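Local coordinates for protein ribonuclease VapC5 (PDB 3DBO) that is the probable toxin of a type II toxin-antitoxin pair, a magnesium-dependent PIN-family ribonuclease whose limited RNA cleavage is seen in complex with its antitoxin VapB5, at residues A98-H103 against W117-A122. Residues are numbered along the deposited sequence; the frame is centred on the assembly and turned at random.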
loop_
_atom_site.group_PDB
_atom_site.type_symbol
_atom_site.label_atom_id
_atom_site.label_comp_id
_atom_site.label_asym_id
_atom_site.label_seq_id
_atom_site.Cartn_x
_atom_site.Cartn_y
_atom_site.Cartn_z
ATOM N N ALA B 98 3.528 14.814 -8.680
ATOM C CA ALA B 98 3.031 16.000 -9.381
ATOM C C ALA B 98 2.441 15.647 -10.763
ATOM O O ALA B 98 1.374 16.142 -11.114
ATOM C CB ALA B 98 4.164 17.063 -9.520
ATOM N N ARG B 99 3.156 14.840 -11.542
ATOM C CA ARG B 99 2.693 14.408 -12.868
ATOM C C ARG B 99 1.360 13.661 -12.753
ATOM O O ARG B 99 0.403 13.970 -13.472
ATOM C CB ARG B 99 3.737 13.497 -13.545
ATOM C CG ARG B 99 3.373 13.105 -14.977
ATOM C CD ARG B 99 4.545 12.497 -15.765
ATOM N NE ARG B 99 4.172 12.375 -17.178
ATOM C CZ ARG B 99 5.022 12.354 -18.205
ATOM N NH1 ARG B 99 6.331 12.457 -18.003
ATOM N NH2 ARG B 99 4.551 12.246 -19.451
ATOM N N LEU B 100 1.315 12.689 -11.848
ATOM C CA LEU B 100 0.090 11.889 -11.651
ATOM C C LEU B 100 -1.070 12.741 -11.136
ATOM O O LEU B 100 -2.215 12.587 -11.578
ATOM C CB LEU B 100 0.361 10.673 -10.746
ATOM C CG LEU B 100 1.417 9.670 -11.235
ATOM C CD1 LEU B 100 1.621 8.568 -10.197
ATOM C CD2 LEU B 100 1.055 9.091 -12.612
ATOM N N ARG B 101 -0.777 13.658 -10.217
ATOM C CA ARG B 101 -1.784 14.578 -9.695
ATOM C C ARG B 101 -2.409 15.467 -10.775
ATOM O O ARG B 101 -3.633 15.655 -10.793
ATOM C CB ARG B 101 -1.217 15.456 -8.553
ATOM C CG ARG B 101 -2.259 16.340 -7.861
ATOM C CD ARG B 101 -3.309 15.514 -7.155
ATOM N NE ARG B 101 -4.533 16.262 -6.843
ATOM C CZ ARG B 101 -5.596 16.352 -7.645
ATOM N NH1 ARG B 101 -5.601 15.781 -8.828
ATOM N NH2 ARG B 101 -6.675 17.023 -7.244
ATOM N N ILE B 102 -1.591 16.010 -11.665
ATOM C CA ILE B 102 -2.167 16.850 -12.733
ATOM C C ILE B 102 -2.966 15.983 -13.740
ATOM O O ILE B 102 -4.050 16.383 -14.171
ATOM C CB ILE B 102 -1.069 17.690 -13.452
ATOM C CG1 ILE B 102 -0.736 18.904 -12.609
ATOM C CG2 ILE B 102 -1.573 18.293 -14.771
ATOM C CD1 ILE B 102 -1.806 19.944 -12.680
ATOM N N HIS B 103 -2.457 14.790 -14.038
ATOM C CA HIS B 103 -3.179 13.824 -14.870
ATOM C C HIS B 103 -4.612 13.637 -14.340
ATOM O O HIS B 103 -5.591 13.793 -15.093
ATOM C CB HIS B 103 -2.404 12.501 -14.928
ATOM C CG HIS B 103 -3.033 11.464 -15.808
ATOM N ND1 HIS B 103 -3.054 11.571 -17.182
ATOM C CD2 HIS B 103 -3.650 10.295 -15.509
ATOM C CE1 HIS B 103 -3.663 10.512 -17.691
ATOM N NE2 HIS B 103 -4.043 9.728 -16.698
ATOM N N TRP B 117 0.491 9.064 -3.220
ATOM C CA TRP B 117 1.884 8.937 -2.759
ATOM C C TRP B 117 2.439 7.518 -2.960
ATOM O O TRP B 117 3.548 7.342 -3.428
ATOM C CB TRP B 117 2.033 9.395 -1.287
ATOM C CG TRP B 117 1.971 10.910 -1.116
ATOM C CD1 TRP B 117 1.023 11.642 -0.458
ATOM C CD2 TRP B 117 2.939 11.842 -1.599
ATOM N NE1 TRP B 117 1.350 13.007 -0.505
ATOM C CE2 TRP B 117 2.515 13.141 -1.214
ATOM C CE3 TRP B 117 4.120 11.704 -2.344
ATOM C CZ2 TRP B 117 3.243 14.305 -1.550
ATOM C CZ3 TRP B 117 4.848 12.874 -2.684
ATOM C CH2 TRP B 117 4.405 14.145 -2.264
ATOM N N ILE B 118 1.654 6.507 -2.617
ATOM C CA ILE B 118 2.061 5.125 -2.867
ATOM C C ILE B 118 2.331 4.873 -4.355
ATOM O O ILE B 118 3.403 4.366 -4.711
ATOM C CB ILE B 118 1.039 4.127 -2.304
ATOM C CG1 ILE B 118 1.048 4.204 -0.766
ATOM C CG2 ILE B 118 1.404 2.682 -2.729
ATOM C CD1 ILE B 118 -0.177 3.489 -0.126
ATOM N N ALA B 119 1.373 5.256 -5.203
ATOM C CA ALA B 119 1.493 5.094 -6.650
ATOM C C ALA B 119 2.692 5.878 -7.185
ATOM O O ALA B 119 3.418 5.381 -8.049
ATOM C CB ALA B 119 0.221 5.548 -7.335
ATOM N N ALA B 120 2.923 7.083 -6.642
ATOM C CA ALA B 120 4.083 7.890 -7.056
ATOM C C ALA B 120 5.404 7.195 -6.740
ATOM O O ALA B 120 6.319 7.159 -7.565
ATOM C CB ALA B 120 4.021 9.316 -6.427
ATOM N N VAL B 121 5.512 6.644 -5.539
ATOM C CA VAL B 121 6.704 5.908 -5.152
ATOM C C VAL B 121 6.943 4.706 -6.091
ATOM O O VAL B 121 8.049 4.538 -6.650
ATOM C CB VAL B 121 6.608 5.447 -3.658
ATOM C CG1 VAL B 121 7.688 4.384 -3.309
ATOM C CG2 VAL B 121 6.711 6.681 -2.713
ATOM N N ALA B 122 5.912 3.883 -6.261
ATOM C CA ALA B 122 6.029 2.719 -7.136
ATOM C C ALA B 122 6.380 3.112 -8.575
ATOM O O ALA B 122 7.359 2.579 -9.140
ATOM C CB ALA B 122 4.728 1.872 -7.085
#
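L100 reaches across from helix 91-107 and sets one methyl, CD1, against the backbone of helix 113-124 where A119 joins A120. The approach is to main chain more than to side chain: CD1 of L100 lies 4.0 Å from the CA of A120 and 4.2 Å from the carbonyl carbon of A119. The CB of A119 is a little farther from that CD1, at 4.4 Å. With CG anti to the carbonyl carbon (chi1 -60°) and CD1 carrying the chain on in extended form (chi2 177°), that methyl becomes the leading end of the side chain; the other branch, CD2, is directed back from residues 117-122 and does not touch them. A119 points its CB toward the leucine, and A120 offers its alpha carbon and its backbone N, the latter 4.1 Å from CD1 of L100. Two alanines in succession keep this surface low, and the CA atoms of L100 and A120 come within 7.3 Å. The L100 side chain also packs on L116 and V145, and A119 on L139; a beta-mercaptoethanol, probably from the crystallisation liquor, lies about 4 Å from the leucine side chain. The helices are consecutive in the PIN domain, and A119 lies one turn beyond D115, a predicted magnesium ligand. No hydrogen bond or charge pair links the two segments: one methyl packs on main chain without directional bonds, over 84 Å², and most of the burial of these residues must come from other neighbours.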